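Local coordinates for protein cytochrome P450 (Bacillus megaterium, PDB 5L92) that binds heme and the steroid corticosterone and, as a cytochrome P450, probably works as a monooxygenase that oxidises steroids, at residues 226-229 against 230-233; 306-309 against 310-313. All blocks are in the same frame, centred on the assembly; numbering follows the deposited sequence.

Interaction 1 of 2, residues 226-229 against 230-233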
loop_
_atom_site.group_PDB
_atom_site.type_symbol
_atom_site.label_atom_id
_atom_site.label_comp_id
_atom_site.label_asym_id
_atom_site.label_seq_id
_atom_site.Cartn_x
_atom_site.Cartn_y
_atom_site.Cartn_z
ATOM N N GLN A 226 -12.578 -20.489 14.409
ATOM C CA GLN A 226 -13.831 -19.905 13.929
ATOM C C GLN A 226 -13.595 -19.089 12.657
ATOM O O GLN A 226 -13.565 -17.856 12.675
ATOM C CB GLN A 226 -14.412 -19.025 15.026
ATOM C CG GLN A 226 -15.750 -18.377 14.749
ATOM C CD GLN A 226 -16.262 -17.637 15.985
ATOM O OE1 GLN A 226 -15.905 -17.978 17.116
ATOM N NE2 GLN A 226 -17.067 -16.606 15.775
ATOM N N LEU A 227 -13.444 -19.782 11.524
ATOM C CA LEU A 227 -13.333 -19.067 10.259
ATOM C C LEU A 227 -13.976 -19.849 9.120
ATOM O O LEU A 227 -13.945 -21.082 9.088
ATOM C CB LEU A 227 -11.864 -18.735 9.941
ATOM C CG LEU A 227 -10.870 -19.875 9.791
ATOM C CD1 LEU A 227 -10.953 -20.453 8.435
ATOM C CD2 LEU A 227 -9.477 -19.378 9.989
ATOM N N THR A 228 -14.555 -19.104 8.180
ATOM C CA THR A 228 -15.188 -19.672 7.000
ATOM C C THR A 228 -14.219 -19.720 5.828
ATOM O O THR A 228 -13.212 -19.009 5.780
ATOM C CB THR A 228 -16.421 -18.867 6.581
ATOM O OG1 THR A 228 -16.019 -17.570 6.069
ATOM C CG2 THR A 228 -17.396 -18.688 7.771
ATOM N N ASP A 229 -14.556 -20.561 4.854
ATOM C CA ASP A 229 -13.770 -20.582 3.637
ATOM C C ASP A 229 -13.794 -19.238 2.935
ATOM O O ASP A 229 -12.774 -18.830 2.373
ATOM C CB ASP A 229 -14.260 -21.666 2.694
ATOM C CG ASP A 229 -13.808 -23.040 3.115
ATOM O OD1 ASP A 229 -12.918 -23.153 3.980
ATOM O OD2 ASP A 229 -14.338 -24.025 2.573
ATOM N N GLU A 230 -14.943 -18.548 2.944
ATOM C CA GLU A 230 -15.004 -17.207 2.379
ATOM C C GLU A 230 -13.986 -16.297 3.057
ATOM O O GLU A 230 -13.414 -15.403 2.419
ATOM C CB GLU A 230 -16.424 -16.632 2.521
ATOM C CG GLU A 230 -16.670 -15.295 1.784
ATOM C CD GLU A 230 -18.028 -14.684 2.070
ATOM O OE1 GLU A 230 -18.584 -14.921 3.161
ATOM O OE2 GLU A 230 -18.539 -13.958 1.204
ATOM N N GLU A 231 -13.764 -16.496 4.357
ATOM C CA GLU A 231 -12.833 -15.638 5.086
ATOM C C GLU A 231 -11.394 -15.913 4.661
ATOM O O GLU A 231 -10.597 -14.978 4.495
ATOM C CB GLU A 231 -13.031 -15.825 6.585
ATOM C CG GLU A 231 -14.189 -14.975 7.117
ATOM C CD GLU A 231 -14.647 -15.331 8.538
ATOM O OE1 GLU A 231 -14.042 -16.221 9.166
ATOM O OE2 GLU A 231 -15.618 -14.714 9.024
ATOM N N ILE A 232 -11.065 -17.180 4.406
ATOM C CA ILE A 232 -9.740 -17.501 3.903
ATOM C C ILE A 232 -9.546 -16.914 2.509
ATOM O O ILE A 232 -8.490 -16.343 2.201
ATOM C CB ILE A 232 -9.515 -19.028 3.927
ATOM C CG1 ILE A 232 -9.721 -19.545 5.349
ATOM C CG2 ILE A 232 -8.098 -19.382 3.381
ATOM C CD1 ILE A 232 -9.456 -20.994 5.508
ATOM N N VAL A 233 -10.560 -17.034 1.650
ATOM C CA VAL A 233 -10.496 -16.418 0.327
ATOM C C VAL A 233 -10.300 -14.908 0.449
ATOM O O VAL A 233 -9.460 -14.324 -0.238
ATOM C CB VAL A 233 -11.749 -16.773 -0.491
ATOM C CG1 VAL A 233 -11.899 -15.884 -1.731
ATOM C CG2 VAL A 233 -11.656 -18.223 -0.940
#
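Thr228 and Ile232 are joined by the first i to i+4 bond of helix 229-245, Ile232 N to Thr228 O at 3.1 Å, and Val233 N follows one residue on, bonded to Asp229 O at 2.9 Å. Thr228 is the N-cap. Its OG1 accepts from Glu231 N at 3.0 Å, and the side chain can do this because OG1 sits between its own backbone N and carbonyl carbon (chi1 69°), within reach of that N-H. Glu231 answers in the other direction: its extended chain runs back across the threonine, and OE1 takes the N-H of Thr228 at 3.1 Å, the donor standing well above the carboxylate plane. The two reciprocal bonds make a capping box. CG of Glu231 lies 3.3 Å from Thr228 OG1, and OE1 also rests against CA and CB of Leu227. On the buried side, Leu227 CD1 presses on the end of Ile232, 3.3 Å from its CD1, closer than usual for two carbons, so that the residue before the N-cap packs on the first turn; Leu217 and Leu218 of helix 213-222 pack against Ile232 as well. The carboxylate of Asp229 forms a salt bridge with Arg206 through OD1. With an alanine at Glu231, the N-H of Thr228 would probably lose its acceptor and the chain before the cap would be less firmly held. Three acidic residues in the first turn, Asp229, Glu230 and Glu231, suit the positive end of the helix dipole, so the cap probably gains electrostatically as well as through its bonds.

Interaction 2 of 2, residues 306-309 against 310-313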
loop_
_atom_site.group_PDB
_atom_site.type_symbol
_atom_site.label_atom_id
_atom_site.label_comp_id
_atom_site.label_asym_id
_atom_site.label_seq_id
_atom_site.Cartn_x
_atom_site.Cartn_y
_atom_site.Cartn_z
ATOM N N LYS A 306 -19.167 18.649 13.480
ATOM C CA LYS A 306 -20.152 17.700 13.988
ATOM C C LYS A 306 -20.440 16.673 12.898
ATOM O O LYS A 306 -21.249 16.907 12.003
ATOM C CB LYS A 306 -21.411 18.436 14.439
ATOM C CG LYS A 306 -21.125 19.394 15.592
ATOM C CD LYS A 306 -22.319 20.255 15.917
ATOM C CE LYS A 306 -23.393 19.443 16.632
ATOM N NZ LYS A 306 -24.745 20.089 16.601
ATOM N N LEU A 307 -19.782 15.527 12.995
ATOM C CA LEU A 307 -19.954 14.474 12.015
ATOM C C LEU A 307 -21.173 13.649 12.418
ATOM O O LEU A 307 -21.416 13.436 13.601
ATOM C CB LEU A 307 -18.682 13.630 11.937
ATOM C CG LEU A 307 -17.464 14.274 11.238
ATOM C CD1 LEU A 307 -17.017 15.595 11.814
ATOM C CD2 LEU A 307 -16.290 13.369 11.295
ATOM N N LYS A 308 -21.974 13.244 11.439
ATOM C CA LYS A 308 -23.214 12.524 11.700
ATOM C C LYS A 308 -23.060 11.045 11.373
ATOM O O LYS A 308 -22.352 10.670 10.426
ATOM C CB LYS A 308 -24.390 13.071 10.880
ATOM C CG LYS A 308 -24.574 14.547 10.980
ATOM C CD LYS A 308 -24.807 14.978 12.420
ATOM C CE LYS A 308 -25.236 16.422 12.473
ATOM N NZ LYS A 308 -26.540 16.545 11.746
ATOM N N ALA A 309 -23.764 10.225 12.150
ATOM C CA ALA A 309 -23.887 8.798 11.888
ATOM C C ALA A 309 -24.047 8.532 10.403
ATOM O O ALA A 309 -24.878 9.156 9.738
ATOM C CB ALA A 309 -25.094 8.235 12.666
ATOM N N GLY A 310 -23.249 7.587 9.881
ATOM C CA GLY A 310 -23.364 7.187 8.495
ATOM C C GLY A 310 -22.638 8.044 7.473
ATOM O O GLY A 310 -22.587 7.664 6.299
ATOM N N GLU A 311 -22.057 9.174 7.860
ATOM C CA GLU A 311 -21.234 9.940 6.931
ATOM C C GLU A 311 -19.820 9.335 6.774
ATOM O O GLU A 311 -19.249 8.757 7.706
ATOM C CB GLU A 311 -21.183 11.382 7.407
ATOM C CG GLU A 311 -22.461 12.154 7.017
ATOM C CD GLU A 311 -22.727 13.378 7.827
ATOM O OE1 GLU A 311 -21.845 13.828 8.566
ATOM O OE2 GLU A 311 -23.859 13.900 7.742
ATOM N N HIS A 312 -19.267 9.451 5.569
ATOM C CA HIS A 312 -17.924 8.952 5.286
ATOM C C HIS A 312 -16.856 9.985 5.665
ATOM O O HIS A 312 -17.077 11.191 5.569
ATOM C CB HIS A 312 -17.777 8.604 3.799
ATOM C CG HIS A 312 -18.682 7.508 3.330
ATOM N ND1 HIS A 312 -19.668 6.960 4.120
ATOM C CD2 HIS A 312 -18.772 6.881 2.132
ATOM C CE1 HIS A 312 -20.325 6.042 3.432
ATOM N NE2 HIS A 312 -19.794 5.969 2.226
ATOM N N VAL A 313 -15.674 9.491 6.053
ATOM C CA VAL A 313 -14.543 10.305 6.487
ATOM C C VAL A 313 -13.309 9.833 5.728
ATOM O O VAL A 313 -13.114 8.629 5.549
ATOM C CB VAL A 313 -14.313 10.207 8.021
ATOM C CG1 VAL A 313 -13.178 11.104 8.489
ATOM C CG2 VAL A 313 -15.549 10.534 8.748
#
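Two hydrogen bonds tie Lys308 to Glu311, one between backbones and one through the glutamate side chain. Glu311 N gives to Lys308 O at 3.0 Å, closing a type II beta turn over Ala309 and Gly310. The carboxylate reaches back over the same turn: OE1 accepts from Lys308 N at 2.9 Å with a fairly straight N-H (161°), the donor lying above the carboxylate plane. With CG beside its own backbone N (chi1 -79°) and the rest of the chain extended, Glu311 runs alongside Lys308, both pointing the same way. OE1 has a second donor, the indole NE1 of Trp47 in the neighbouring strand 46-49.

The remaining contacts are of two sorts. Glu311 OE2 touches the base of the lysine, 3.3 Å from Lys308 CB, while Lys308 NZ stays 5.5 Å from Glu311 OE2, too far for a salt bridge, so any attraction between the charges is probably slight. On the buried side the contact is apolar: Leu307 CD2 meets Val313 CG2 at 3.9 Å, the side chains crossing at about a right angle, with Phe65 and Val296 packed around both.

Backbone strain is avoided by Gly310, whose positive phi (84°) would jam a side chain against the Ala309 carbonyl. The turn thus hands the chain from the two-stranded hairpin to strand 312-315 of the mixed sheet, and one carboxylate oxygen, shared by a backbone N-H and an indole, links that turn to the adjacent strand.

Overall arrangement
Both contacts are local, partly buried and far from the centre of the chain, and they stand well apart, with centres 31 Å from each other. They share no element: interaction 1 starts helix 229-245, whereas interaction 2 carries the chain from strand 305-307 into strand 312-315. Each sets a polar, solvent-facing side against a buried aliphatic pair, and in each a glutamate reaches back three residues to a backbone N-H. The difference lies in what is closed: a hydroxyl completes the cap at 228-231, while a backbone bond and a glycine shape the turn at 308-311. Neither touches heme or corticosterone, though Val313 lies near the heme-binding Arg294.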